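Alanyl-tRNA synthetase (Aquifex aeolicus, PDB 3G98) attaches alanine to its cognate tRNA at the expense of ATP, its C-Ala domain bringing editing and aminoacylation together on one tRNA. Local coordinates at residues L11-F16 against D96-A101; N26-L31 against A85-G90; V39-S44 against I50-G55; K67-E72 against K106-G111. One frame throughout, in Å; residues are numbered along the deposited sequence. Where two conformers were deposited one is given.

In the fold
All four contacts lie in one small domain of the DHHA1 family, built on a mixed sheet. Interaction 3, the hairpin of strands 38-46 and 49-56, sits in its middle, with centres about 8 Å from interaction 1 and about 7 Å from interaction 2. Interaction 1 brings helix 98-110 to neighbouring strand 9-17, while interaction 2 sets helix 21-31 on the opposite face, the two centres about 15 Å apart. Interaction 4 joins helix 98-110 to helix 66-76. Along the chain interaction 3 is nested inside interaction 2, and interaction 2 inside interaction 1, whereas interaction 4 crosses interactions 1 and 2. Early and late segments are thus tied into one compact α/β unit.

Interaction 1. Residues L11-F16 against D96-A101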
loop_
_atom_site.group_PDB
_atom_site.type_symbol
_atom_site.label_atom_id
_atom_site.label_comp_id
_atom_site.label_asym_id
_atom_site.label_seq_id
_atom_site.Cartn_x
_atom_site.Cartn_y
_atom_site.Cartn_z
ATOM N N LEU A 11 -3.923 0.622 9.780
ATOM C CA LEU A 11 -3.639 1.037 8.409
ATOM C C LEU A 11 -3.096 2.460 8.347
ATOM O O LEU A 11 -3.703 3.386 8.879
ATOM C CB LEU A 11 -4.890 0.916 7.532
ATOM C CG LEU A 11 -4.729 1.386 6.081
ATOM C CD1 LEU A 11 -3.712 0.534 5.340
ATOM C CD2 LEU A 11 -6.076 1.367 5.353
ATOM N N HIS A 12 -1.933 2.611 7.716
ATOM C CA HIS A 12 -1.349 3.921 7.437
ATOM C C HIS A 12 -1.371 4.136 5.927
ATOM O O HIS A 12 -0.850 3.314 5.156
ATOM C CB HIS A 12 0.096 4.000 7.949
ATOM C CG HIS A 12 0.246 3.636 9.391
ATOM N ND1 HIS A 12 0.070 4.549 10.410
ATOM C CD2 HIS A 12 0.541 2.457 9.989
ATOM C CE1 HIS A 12 0.250 3.946 11.574
ATOM N NE2 HIS A 12 0.537 2.677 11.345
ATOM N N TYR A 13 -1.972 5.229 5.485
ATOM C CA TYR A 13 -2.103 5.430 4.053
ATOM C C TYR A 13 -2.070 6.875 3.630
ATOM O O TYR A 13 -2.431 7.780 4.389
ATOM C CB TYR A 13 -3.365 4.740 3.515
ATOM C CG TYR A 13 -4.652 5.406 3.954
ATOM C CD1 TYR A 13 -5.236 6.400 3.181
ATOM C CD2 TYR A 13 -5.272 5.049 5.150
ATOM C CE1 TYR A 13 -6.414 7.027 3.582
ATOM C CE2 TYR A 13 -6.450 5.665 5.562
ATOM C CZ TYR A 13 -7.013 6.652 4.771
ATOM O OH TYR A 13 -8.178 7.270 5.168
ATOM N N GLY A 14 -1.645 7.089 2.393
ATOM C CA GLY A 14 -1.624 8.433 1.845
ATOM C C GLY A 14 -0.994 8.457 0.479
ATOM O O GLY A 14 -0.243 7.553 0.112
ATOM N N VAL A 15 -1.302 9.490 -0.292
ATOM C CA VAL A 15 -0.675 9.642 -1.596
ATOM C C VAL A 15 0.067 10.968 -1.611
ATOM O O VAL A 15 -0.454 11.986 -1.145
ATOM C CB VAL A 15 -1.719 9.578 -2.749
ATOM C CG1 VAL A 15 -2.899 10.487 -2.454
ATOM C CG2 VAL A 15 -1.073 9.934 -4.070
ATOM N N PHE A 16 1.305 10.933 -2.096
ATOM C CA PHE A 16 2.185 12.085 -2.081
ATOM C C PHE A 16 2.400 12.548 -3.513
ATOM O O PHE A 16 2.198 11.787 -4.448
ATOM C CB PHE A 16 3.540 11.703 -1.472
ATOM C CG PHE A 16 3.456 11.214 -0.050
ATOM C CD1 PHE A 16 3.271 9.867 0.230
ATOM C CD2 PHE A 16 3.562 12.104 1.005
ATOM C CE1 PHE A 16 3.198 9.416 1.541
ATOM C CE2 PHE A 16 3.485 11.664 2.323
ATOM C CZ PHE A 16 3.301 10.317 2.592
ATOM N N ASP A 96 -5.960 9.251 -9.948
ATOM C CA ASP A 96 -7.202 9.751 -9.355
ATOM C C ASP A 96 -8.002 8.663 -8.654
ATOM O O ASP A 96 -8.998 8.946 -7.985
ATOM C CB ASP A 96 -8.071 10.419 -10.415
ATOM C CG ASP A 96 -7.512 11.742 -10.864
ATOM O OD1 ASP A 96 -6.671 12.317 -10.139
ATOM O OD2 ASP A 96 -7.914 12.208 -11.949
ATOM N N LYS A 97 -7.569 7.418 -8.809
ATOM C CA LYS A 97 -8.299 6.296 -8.238
ATOM C C LYS A 97 -7.736 5.808 -6.897
ATOM O O LYS A 97 -8.129 4.758 -6.400
ATOM C CB LYS A 97 -8.397 5.154 -9.248
ATOM C CG LYS A 97 -9.345 5.468 -10.410
ATOM C CD LYS A 97 -9.561 4.262 -11.319
ATOM C CE LYS A 97 -10.416 3.178 -10.655
ATOM N NZ LYS A 97 -10.317 1.862 -11.380
ATOM N N PHE A 98 -6.848 6.589 -6.292
ATOM C CA PHE A 98 -6.288 6.205 -4.992
ATOM C C PHE A 98 -7.336 6.035 -3.880
ATOM O O PHE A 98 -7.298 5.048 -3.145
ATOM C CB PHE A 98 -5.190 7.177 -4.550
ATOM C CG PHE A 98 -4.557 6.818 -3.229
ATOM C CD1 PHE A 98 -4.917 7.491 -2.064
ATOM C CD2 PHE A 98 -3.602 5.817 -3.154
ATOM C CE1 PHE A 98 -4.329 7.169 -0.847
ATOM C CE2 PHE A 98 -3.009 5.484 -1.934
ATOM C CZ PHE A 98 -3.376 6.167 -0.781
ATOM N N PRO A 99 -8.265 6.998 -3.739
ATOM C CA PRO A 99 -9.298 6.826 -2.712
ATOM C C PRO A 99 -10.069 5.507 -2.863
ATOM O O PRO A 99 -10.381 4.847 -1.868
ATOM C CB PRO A 99 -10.217 8.031 -2.933
ATOM C CG PRO A 99 -9.350 9.056 -3.576
ATOM C CD PRO A 99 -8.409 8.280 -4.455
ATOM N N GLU A 100 -10.368 5.126 -4.103
ATOM C CA GLU A 100 -11.079 3.883 -4.374
ATOM C C GLU A 100 -10.207 2.661 -4.028
ATOM O O GLU A 100 -10.703 1.643 -3.523
ATOM C CB GLU A 100 -11.529 3.843 -5.833
ATOM C CG GLU A 100 -12.686 4.796 -6.174
ATOM C CD GLU A 100 -12.324 6.287 -6.157
ATOM O OE1 GLU A 100 -11.133 6.654 -6.286
ATOM O OE2 GLU A 100 -13.255 7.108 -6.014
ATOM N N ALA A 101 -8.910 2.764 -4.291
ATOM C CA ALA A 101 -7.972 1.699 -3.912
ATOM C C ALA A 101 -7.911 1.541 -2.390
ATOM O O ALA A 101 -7.828 0.415 -1.875
ATOM C CB ALA A 101 -6.574 1.981 -4.480
#
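V15 on strand 9-17 and F98 in the first turn of helix 98-110 bring the backbones closest, their CA atoms 7.4 Å apart, and F98 provides more than half of the surface buried between the two segments. Its ring lies with a face against V15, whose CB stands 3.9 Å from the F98 ring centroid and only 11° off its normal, a well-centred CH-pi contact. Beside it V15 CG1 reaches F98 CD1 at 3.6 Å. With CG anti to the backbone N (chi1 -179°), F98 extends from the helix to the strand, and its CZ comes within 3.5 Å of the carbonyl carbon of G14. This is the start of a helix laid on one face of the mixed sheet of an α/β domain; K97 occupies the N-cap position, and F41 and A43 of the adjacent strand also pack on F98. Cutting the ring back to an alanine would probably open a gap under V15 and leave G14 without its aromatic cover. Next to CD1 on the same side of the ring, F98 CE1 approaches the edge of the Y13 ring, near its plane, 4.2 Å from Y13 CD1. V15 itself is exposed, in contrast to the buried phenylalanine.

Interaction 2. Residues N26-L31 against A85-G90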
loop_
_atom_site.group_PDB
_atom_site.type_symbol
_atom_site.label_atom_id
_atom_site.label_comp_id
_atom_site.label_asym_id
_atom_site.label_seq_id
_atom_site.Cartn_x
_atom_site.Cartn_y
_atom_site.Cartn_z
ATOM N N ASN A 26 11.241 2.924 0.611
ATOM C CA ASN A 26 12.003 3.028 1.846
ATOM C C ASN A 26 11.131 3.584 2.984
ATOM O O ASN A 26 11.226 3.133 4.128
ATOM C CB ASN A 26 13.262 3.868 1.632
ATOM C CG ASN A 26 14.298 3.159 0.764
ATOM O OD1 ASN A 26 15.191 3.798 0.207
ATOM N ND2 ASN A 26 14.176 1.832 0.642
ATOM N N LEU A 27 10.263 4.538 2.656
ATOM C CA LEU A 27 9.338 5.098 3.641
ATOM C C LEU A 27 8.351 4.048 4.154
ATOM O O LEU A 27 8.108 3.944 5.366
ATOM C CB LEU A 27 8.590 6.303 3.054
ATOM C CG LEU A 27 7.570 7.034 3.938
ATOM C CD1 LEU A 27 8.204 7.533 5.236
ATOM C CD2 LEU A 27 6.943 8.197 3.187
ATOM N N ALA A 28 7.784 3.267 3.234
ATOM C CA ALA A 28 6.843 2.223 3.607
ATOM C C ALA A 28 7.529 1.194 4.489
ATOM O O ALA A 28 6.964 0.737 5.480
ATOM C CB ALA A 28 6.266 1.563 2.374
ATOM N N ASP A 29 8.759 0.841 4.125
ATOM C CA ASP A 29 9.541 -0.120 4.888
ATOM C C ASP A 29 9.706 0.357 6.334
ATOM O O ASP A 29 9.475 -0.403 7.275
ATOM C CB ASP A 29 10.889 -0.340 4.183
ATOM C CG ASP A 29 11.811 -1.282 4.931
ATOM O OD1 ASP A 29 11.343 -2.275 5.525
ATOM O OD2 ASP A 29 13.027 -1.029 4.901
ATOM N N MET A 30 10.081 1.619 6.507
ATOM C CA MET A 30 10.273 2.175 7.849
ATOM C C MET A 30 8.981 2.190 8.662
ATOM O O MET A 30 8.974 1.827 9.838
ATOM C CB MET A 30 10.827 3.594 7.765
ATOM C CG MET A 30 12.276 3.653 7.341
ATOM S SD MET A 30 12.929 5.303 7.592
ATOM C CE MET A 30 11.806 6.241 6.560
ATOM N N LEU A 31 7.894 2.618 8.030
ATOM C CA LEU A 31 6.606 2.715 8.710
ATOM C C LEU A 31 6.019 1.389 9.204
ATOM O O LEU A 31 5.249 1.390 10.166
ATOM C CB LEU A 31 5.581 3.433 7.829
ATOM C CG LEU A 31 5.822 4.918 7.578
ATOM C CD1 LEU A 31 4.839 5.424 6.518
ATOM C CD2 LEU A 31 5.679 5.695 8.875
ATOM N N ALA A 85 5.769 -11.175 0.575
ATOM C CA ALA A 85 4.593 -11.122 1.434
ATOM C C ALA A 85 4.588 -9.912 2.376
ATOM O O ALA A 85 3.524 -9.468 2.806
ATOM C CB ALA A 85 4.442 -12.430 2.229
ATOM N N ASP A 86 5.766 -9.384 2.702
ATOM C CA ASP A 86 5.828 -8.286 3.669
ATOM C C ASP A 86 6.008 -6.912 3.028
ATOM O O ASP A 86 5.767 -5.895 3.681
ATOM C CB ASP A 86 6.908 -8.528 4.727
ATOM C CG ASP A 86 8.309 -8.510 4.145
ATOM O OD1 ASP A 86 8.568 -9.265 3.180
ATOM O OD2 ASP A 86 9.152 -7.739 4.655
ATOM N N LEU A 87 6.411 -6.897 1.758
ATOM C CA LEU A 87 6.662 -5.650 1.032
ATOM C C LEU A 87 6.571 -5.844 -0.488
ATOM O O LEU A 87 7.323 -6.626 -1.093
ATOM C CB LEU A 87 8.028 -5.074 1.413
ATOM C CG LEU A 87 8.370 -3.650 0.956
ATOM C CD1 LEU A 87 7.449 -2.622 1.613
ATOM C CD2 LEU A 87 9.833 -3.318 1.239
ATOM N N ALA A 88 5.658 -5.107 -1.102
ATOM C CA ALA A 88 5.425 -5.216 -2.550
ATOM C C ALA A 88 5.175 -3.830 -3.152
ATOM O O ALA A 88 4.817 -2.899 -2.438
ATOM C CB ALA A 88 4.246 -6.140 -2.818
ATOM N N GLN A 89 5.360 -3.695 -4.465
ATOM C CA GLN A 89 5.322 -2.384 -5.110
ATOM C C GLN A 89 4.840 -2.510 -6.550
ATOM O O GLN A 89 4.988 -3.566 -7.172
ATOM C CB GLN A 89 6.723 -1.746 -5.051
ATOM C CG GLN A 89 6.892 -0.398 -5.750
ATOM C CD GLN A 89 8.168 0.325 -5.305
ATOM O OE1 GLN A 89 9.152 -0.313 -4.924
ATOM N NE2 GLN A 89 8.144 1.656 -5.337
ATOM N N GLY A 90 4.264 -1.436 -7.079
ATOM C CA GLY A 90 3.786 -1.446 -8.461
ATOM C C GLY A 90 3.613 -0.054 -9.039
ATOM O O GLY A 90 3.771 0.959 -8.340
#
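L87 at the start of strand 87-92 meets A28 and D29 where helix 21-31 covers one face of the mixed sheet. The backbones are nearest at D29 and L87, with 7.3 Å between their CA atoms, and the space is bridged mainly by the leucine. Its CG is anti to the backbone N (chi1 -169°), which carries the forked end across to the helix, where each methyl finds a different residue. L87 CD1 lies 4.4 Å from A28 CB, and L87 CD2 lies 4.3 Å from D29 CB. Both are loose van der Waals approaches, and the leucine touches only the aliphatic root of the aspartate. The polar end of D29 is engaged otherwise: OD1 forms a salt bridge with R32 NH2, just past the end of the helix. R32 also pairs through NH1 with D86 OD2, so one guanidinium serves both carboxylates, whose D29 OD1 and D86 OD2 remain 6.0 Å apart. Its positive charge probably offsets any repulsion between them, and it ties the helix end to the turn before the strand. The small A28 rests on V40, I42 and V53 of the central strands, and L87 also packs on V53, continuing this apolar layer to the next strand. A88, the following residue, packs instead on A66 and I70 of helix 66-76, in keeping with the alternation of a β-strand. A sheet with helix 21-31 on one face and helices 66-76 and 98-110 on the other is the arrangement of a three-layer α/β/α sandwich.

Interaction 3. Residues V39-S44 against I50-G55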
loop_
_atom_site.group_PDB
_atom_site.type_symbol
_atom_site.label_atom_id
_atom_site.label_comp_id
_atom_site.label_asym_id
_atom_site.label_seq_id
_atom_site.Cartn_x
_atom_site.Cartn_y
_atom_site.Cartn_z
ATOM N N VAL A 39 -0.128 -2.052 8.550
ATOM C CA VAL A 39 -0.270 -2.206 7.112
ATOM C C VAL A 39 -0.088 -0.807 6.532
ATOM O O VAL A 39 -0.759 0.136 6.942
ATOM C CB VAL A 39 -1.671 -2.758 6.707
ATOM C CG1 VAL A 39 -1.762 -2.926 5.187
ATOM C CG2 VAL A 39 -1.972 -4.089 7.409
ATOM N N VAL A 40 0.833 -0.663 5.590
ATOM C CA VAL A 40 1.137 0.651 5.026
ATOM C C VAL A 40 0.813 0.633 3.545
ATOM O O VAL A 40 1.310 -0.223 2.806
ATOM C CB VAL A 40 2.626 0.995 5.209
ATOM C CG1 VAL A 40 2.948 2.367 4.624
ATOM C CG2 VAL A 40 3.021 0.896 6.680
ATOM N N PHE A 41 -0.038 1.557 3.109
ATOM C CA PHE A 41 -0.354 1.676 1.689
ATOM C C PHE A 41 -0.115 3.107 1.272
ATOM O O PHE A 41 -0.928 3.989 1.535
ATOM C CB PHE A 41 -1.803 1.235 1.430
ATOM C CG PHE A 41 -2.278 1.429 0.007
ATOM C CD1 PHE A 41 -1.451 1.147 -1.081
ATOM C CD2 PHE A 41 -3.575 1.864 -0.239
ATOM C CE1 PHE A 41 -1.913 1.314 -2.391
ATOM C CE2 PHE A 41 -4.040 2.020 -1.536
ATOM C CZ PHE A 41 -3.200 1.752 -2.614
ATOM N N ILE A 42 1.029 3.356 0.649
ATOM C CA ILE A 42 1.333 4.722 0.248
ATOM C C ILE A 42 1.615 4.775 -1.237
ATOM O O ILE A 42 1.990 3.776 -1.856
ATOM C CB ILE A 42 2.495 5.354 1.052
ATOM C CG1 ILE A 42 3.781 4.542 0.883
ATOM C CG2 ILE A 42 2.104 5.502 2.526
ATOM C CD1 ILE A 42 4.993 5.147 1.600
ATOM N N ALA A 43 1.418 5.950 -1.805
ATOM C CA ALA A 43 1.530 6.107 -3.238
ATOM C C ALA A 43 2.168 7.450 -3.545
ATOM O O ALA A 43 2.184 8.355 -2.699
ATOM C CB ALA A 43 0.165 6.011 -3.877
ATOM N N SER A 44 2.696 7.567 -4.761
ATOM C CA SER A 44 3.264 8.824 -5.230
ATOM C C SER A 44 2.710 9.123 -6.605
ATOM O O SER A 44 2.824 8.303 -7.521
ATOM C CB SER A 44 4.777 8.734 -5.313
ATOM O OG SER A 44 5.319 9.914 -5.896
ATOM N N ILE A 50 1.021 6.829 -11.330
ATOM C CA ILE A 50 1.076 6.621 -9.894
ATOM C C ILE A 50 1.889 5.360 -9.543
ATOM O O ILE A 50 1.723 4.295 -10.142
ATOM C CB ILE A 50 -0.352 6.584 -9.273
ATOM C CG1 ILE A 50 -0.298 6.392 -7.759
ATOM C CG2 ILE A 50 -1.211 5.481 -9.924
ATOM C CD1 ILE A 50 -1.616 6.752 -7.077
ATOM N N ASN A 51 2.796 5.512 -8.593
ATOM C CA ASN A 51 3.569 4.391 -8.076
ATOM C C ASN A 51 3.074 4.119 -6.665
ATOM O O ASN A 51 2.760 5.050 -5.937
ATOM C CB ASN A 51 5.065 4.737 -8.077
ATOM C CG ASN A 51 5.940 3.572 -7.640
ATOM O OD1 ASN A 51 6.057 3.280 -6.453
ATOM N ND2 ASN A 51 6.576 2.911 -8.607
ATOM N N PHE A 52 3.001 2.849 -6.283
ATOM C CA PHE A 52 2.427 2.518 -4.990
ATOM C C PHE A 52 3.126 1.333 -4.317
ATOM O O PHE A 52 3.701 0.467 -4.980
ATOM C CB PHE A 52 0.916 2.267 -5.119
ATOM C CG PHE A 52 0.552 1.322 -6.217
ATOM C CD1 PHE A 52 0.387 1.782 -7.525
ATOM C CD2 PHE A 52 0.401 -0.035 -5.959
ATOM C CE1 PHE A 52 0.064 0.920 -8.549
ATOM C CE2 PHE A 52 0.083 -0.917 -6.986
ATOM C CZ PHE A 52 -0.086 -0.438 -8.287
ATOM N N VAL A 53 3.060 1.313 -2.993
ATOM C CA VAL A 53 3.738 0.303 -2.197
ATOM C C VAL A 53 2.813 -0.184 -1.086
ATOM O O VAL A 53 2.060 0.597 -0.498
ATOM C CB VAL A 53 4.998 0.884 -1.527
ATOM C CG1 VAL A 53 5.606 -0.126 -0.536
ATOM C CG2 VAL A 53 6.033 1.334 -2.582
ATOM N N ILE A 54 2.887 -1.473 -0.805
ATOM C CA ILE A 54 2.241 -2.057 0.366
ATOM C C ILE A 54 3.337 -2.688 1.204
ATOM O O ILE A 54 4.100 -3.522 0.712
ATOM C CB ILE A 54 1.218 -3.150 -0.020
ATOM C CG1 ILE A 54 0.092 -2.575 -0.881
ATOM C CG2 ILE A 54 0.636 -3.805 1.245
ATOM C CD1 ILE A 54 -1.034 -1.986 -0.092
ATOM N N GLY A 55 3.439 -2.253 2.455
ATOM C CA GLY A 55 4.363 -2.870 3.406
ATOM C C GLY A 55 3.579 -3.298 4.625
ATOM O O GLY A 55 2.691 -2.575 5.075
#
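Strands 39-44 and 50-55 run antiparallel, their axes 4.6 Å apart at closest, joined by three hydrogen-bonded pairs: V40 with G55, I42 with V53 and S44 with N51. Each pair is bonded in both directions, from V40 N to G55 O at 2.7 Å to the longer bond of I42 N to V53 O at 3.2 Å. The face bearing F41, A43, F52 and I54 is the tight one. I54 CD1 presses to 3.3 Å from F41 CD1: CG1 of the isoleucine lies anti to the carbonyl carbon (chi1 -62°), and the turn about CB-CG1 (chi2 -86°) then sets CD1 against the ring. F52 CB supports the same ring 4.0 Å from F41 CE1, while V53 O sits at the ring's edge, in its plane. Further along, A43 CB touches I50 CD1 at 3.7 Å. Helices 66-76 and 98-110 seal this side, F41 meeting the ring of F98. On the other face the side chains of V40, I42, V53 and S44 stand beside one another with little mutual contact across the strands. G55 offers V40 no side-chain partner, and N51 is the one residue here that is partly exposed. Helix 21-31 nevertheless covers much of that face, and S44 OG bonds to V19 O. The ladder is that of a β-hairpin in the middle of a mixed sheet, its two strands sandwiched between helical layers.

Interaction 4. Residues K67-E72 against K106-G111; sequences KEVIRE and KEILSG
I108 of the C-terminal helix 98-110 points its side chain at V69 and E72 of helix 66-76, a helix-helix contact between two elements that share one face of the sheet in this α/β domain. The backbones stay well apart, the CA atoms of V69 and I108 being 8.1 Å from each other, and the isoleucine does most of the bridging. With CG1 anti to the carbonyl carbon (chi1 -75°), its longer branch runs out to E72 and its CG2 methyl is left to face V69. The terminal methyl sits against the glutamate at several points at once: I108 CD1 is 3.4 Å from E72 OE1 and 3.5 Å from E72 CD, with E72 CB at 3.8 Å. The two side chains cross at a slant, the methyl meeting both the carboxylate and the CB of the acid; the contact here is van der Waals, not a polar bond. A glycine in place of E72 would probably leave the CD1 methyl of I108 without the carboxylate and CB it rests on and open a gap between the two helices at this point. The second approach is looser, since V69 CG2 and I108 CG2 stand 4.4 Å apart; V69 and L109 also both pack on V64. Each segment has, besides, a side-chain hydrogen bond to its own backbone. R71 NH2 donates to K67 O one turn earlier, the acceptor lying in the guanidinium plane. Near the C-terminus, E107 O takes the backbone N of G111 at 3.0 Å and the hydroxyl of S110 OG at 3.1 Å, both from the same face of its carbonyl plane.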
loop_
_atom_site.group_PDB
_atom_site.type_symbol
_atom_site.label_atom_id
_atom_site.label_comp_id
_atom_site.label_asym_id
_atom_site.label_seq_id
_atom_site.Cartn_x
_atom_site.Cartn_y
_atom_site.Cartn_z
ATOM N N LYS A 67 1.982 -9.562 -1.537
ATOM C CA LYS A 67 1.988 -10.139 -2.880
ATOM C C LYS A 67 0.591 -10.134 -3.495
ATOM O O LYS A 67 0.418 -9.775 -4.662
ATOM C CB LYS A 67 2.500 -11.586 -2.835
ATOM C CG LYS A 67 3.972 -11.783 -3.141
ATOM C CD LYS A 67 4.300 -13.284 -3.225
ATOM C CE LYS A 67 5.431 -13.553 -4.199
ATOM N NZ LYS A 67 5.773 -14.996 -4.271
ATOM N N GLU A 68 -0.402 -10.562 -2.714
ATOM C CA GLU A 68 -1.775 -10.634 -3.196
ATOM C C GLU A 68 -2.375 -9.236 -3.263
ATOM O O GLU A 68 -2.932 -8.826 -4.279
ATOM C CB GLU A 68 -2.635 -11.479 -2.255
ATOM C CG GLU A 68 -2.146 -12.896 -2.039
ATOM C CD GLU A 68 -3.080 -13.687 -1.151
ATOM O OE1 GLU A 68 -4.298 -13.405 -1.175
ATOM O OE2 GLU A 68 -2.597 -14.590 -0.434
ATOM N N VAL A 69 -2.249 -8.519 -2.159
ATOM C CA VAL A 69 -2.899 -7.231 -1.980
ATOM C C VAL A 69 -2.401 -6.170 -2.965
ATOM O O VAL A 69 -3.168 -5.315 -3.396
ATOM C CB VAL A 69 -2.712 -6.742 -0.535
ATOM C CG1 VAL A 69 -3.404 -5.406 -0.331
ATOM C CG2 VAL A 69 -3.266 -7.772 0.431
ATOM N N ILE A 70 -1.124 -6.222 -3.317
ATOM C CA ILE A 70 -0.575 -5.222 -4.232
ATOM C C ILE A 70 -1.281 -5.338 -5.582
ATOM O O ILE A 70 -1.571 -4.346 -6.228
ATOM C CB ILE A 70 0.955 -5.347 -4.387
ATOM C CG1 ILE A 70 1.546 -4.093 -5.048
ATOM C CG2 ILE A 70 1.334 -6.607 -5.163
ATOM C CD1 ILE A 70 1.542 -2.860 -4.160
ATOM N N ARG A 71 -1.587 -6.562 -5.989
ATOM C CA ARG A 71 -2.250 -6.778 -7.265
ATOM C C ARG A 71 -3.707 -6.328 -7.252
ATOM O O ARG A 71 -4.232 -5.874 -8.278
ATOM C CB ARG A 71 -2.157 -8.251 -7.667
ATOM C CG ARG A 71 -0.747 -8.678 -8.060
ATOM C CD ARG A 71 -0.671 -10.184 -8.201
ATOM N NE ARG A 71 0.549 -10.588 -8.891
ATOM C CZ ARG A 71 1.707 -10.827 -8.288
ATOM N NH1 ARG A 71 2.765 -11.194 -9.005
ATOM N NH2 ARG A 71 1.806 -10.703 -6.970
ATOM N N GLU A 72 -4.356 -6.452 -6.096
ATOM C CA GLU A 72 -5.749 -6.008 -5.942
ATOM C C GLU A 72 -5.896 -4.483 -6.007
ATOM O O GLU A 72 -6.732 -3.967 -6.755
ATOM C CB GLU A 72 -6.367 -6.580 -4.662
ATOM C CG GLU A 72 -6.454 -8.113 -4.699
ATOM C CD GLU A 72 -6.899 -8.738 -3.389
ATOM O OE1 GLU A 72 -6.091 -8.778 -2.436
ATOM O OE2 GLU A 72 -8.054 -9.217 -3.322
ATOM N N LYS A 106 -9.293 -1.431 2.664
ATOM C CA LYS A 106 -9.965 -1.542 3.950
ATOM C C LYS A 106 -10.933 -2.710 3.944
ATOM O O LYS A 106 -11.057 -3.427 4.936
ATOM C CB LYS A 106 -10.699 -0.250 4.309
ATOM C CG LYS A 106 -9.766 0.903 4.640
ATOM C CD LYS A 106 -10.565 2.159 4.928
ATOM C CE LYS A 106 -9.665 3.368 5.089
ATOM N NZ LYS A 106 -10.465 4.584 5.462
ATOM N N GLU A 107 -11.618 -2.905 2.824
ATOM C CA GLU A 107 -12.556 -4.020 2.704
ATOM C C GLU A 107 -11.800 -5.342 2.735
ATOM O O GLU A 107 -12.268 -6.332 3.308
ATOM C CB GLU A 107 -13.359 -3.901 1.410
ATOM C CG GLU A 107 -14.375 -5.018 1.230
ATOM C CD GLU A 107 -15.417 -5.017 2.328
ATOM O OE1 GLU A 107 -16.341 -4.179 2.263
ATOM O OE2 GLU A 107 -15.311 -5.849 3.256
ATOM N N ILE A 108 -10.623 -5.355 2.118
ATOM C CA ILE A 108 -9.787 -6.541 2.136
ATOM C C ILE A 108 -9.339 -6.855 3.561
ATOM O O ILE A 108 -9.452 -7.993 4.016
ATOM C CB ILE A 108 -8.569 -6.399 1.207
ATOM C CG1 ILE A 108 -9.001 -6.551 -0.256
ATOM C CG2 ILE A 108 -7.501 -7.441 1.558
ATOM C CD1 ILE A 108 -7.914 -6.176 -1.261
ATOM N N LEU A 109 -8.858 -5.842 4.270
ATOM C CA LEU A 109 -8.379 -6.028 5.638
ATOM C C LEU A 109 -9.468 -6.463 6.611
ATOM O O LEU A 109 -9.192 -7.165 7.584
ATOM C CB LEU A 109 -7.727 -4.745 6.151
ATOM C CG LEU A 109 -6.425 -4.354 5.449
ATOM C CD1 LEU A 109 -5.851 -3.095 6.118
ATOM C CD2 LEU A 109 -5.420 -5.501 5.459
ATOM N N SER A 110 -10.699 -6.021 6.367
ATOM C CA SER A 110 -11.828 -6.396 7.224
ATOM C C SER A 110 -12.393 -7.776 6.865
ATOM O O SER A 110 -12.993 -8.449 7.705
ATOM C CB SER A 110 -12.929 -5.336 7.159
ATOM O OG SER A 110 -13.653 -5.425 5.944
ATOM N N GLY A 111 -12.199 -8.190 5.616
ATOM C CA GLY A 111 -12.677 -9.486 5.137
ATOM C C GLY A 111 -14.138 -9.453 4.733
ATOM O O GLY A 111 -14.753 -8.385 4.721
ATOM O OXT GLY A 111 -14.744 -10.481 4.412
#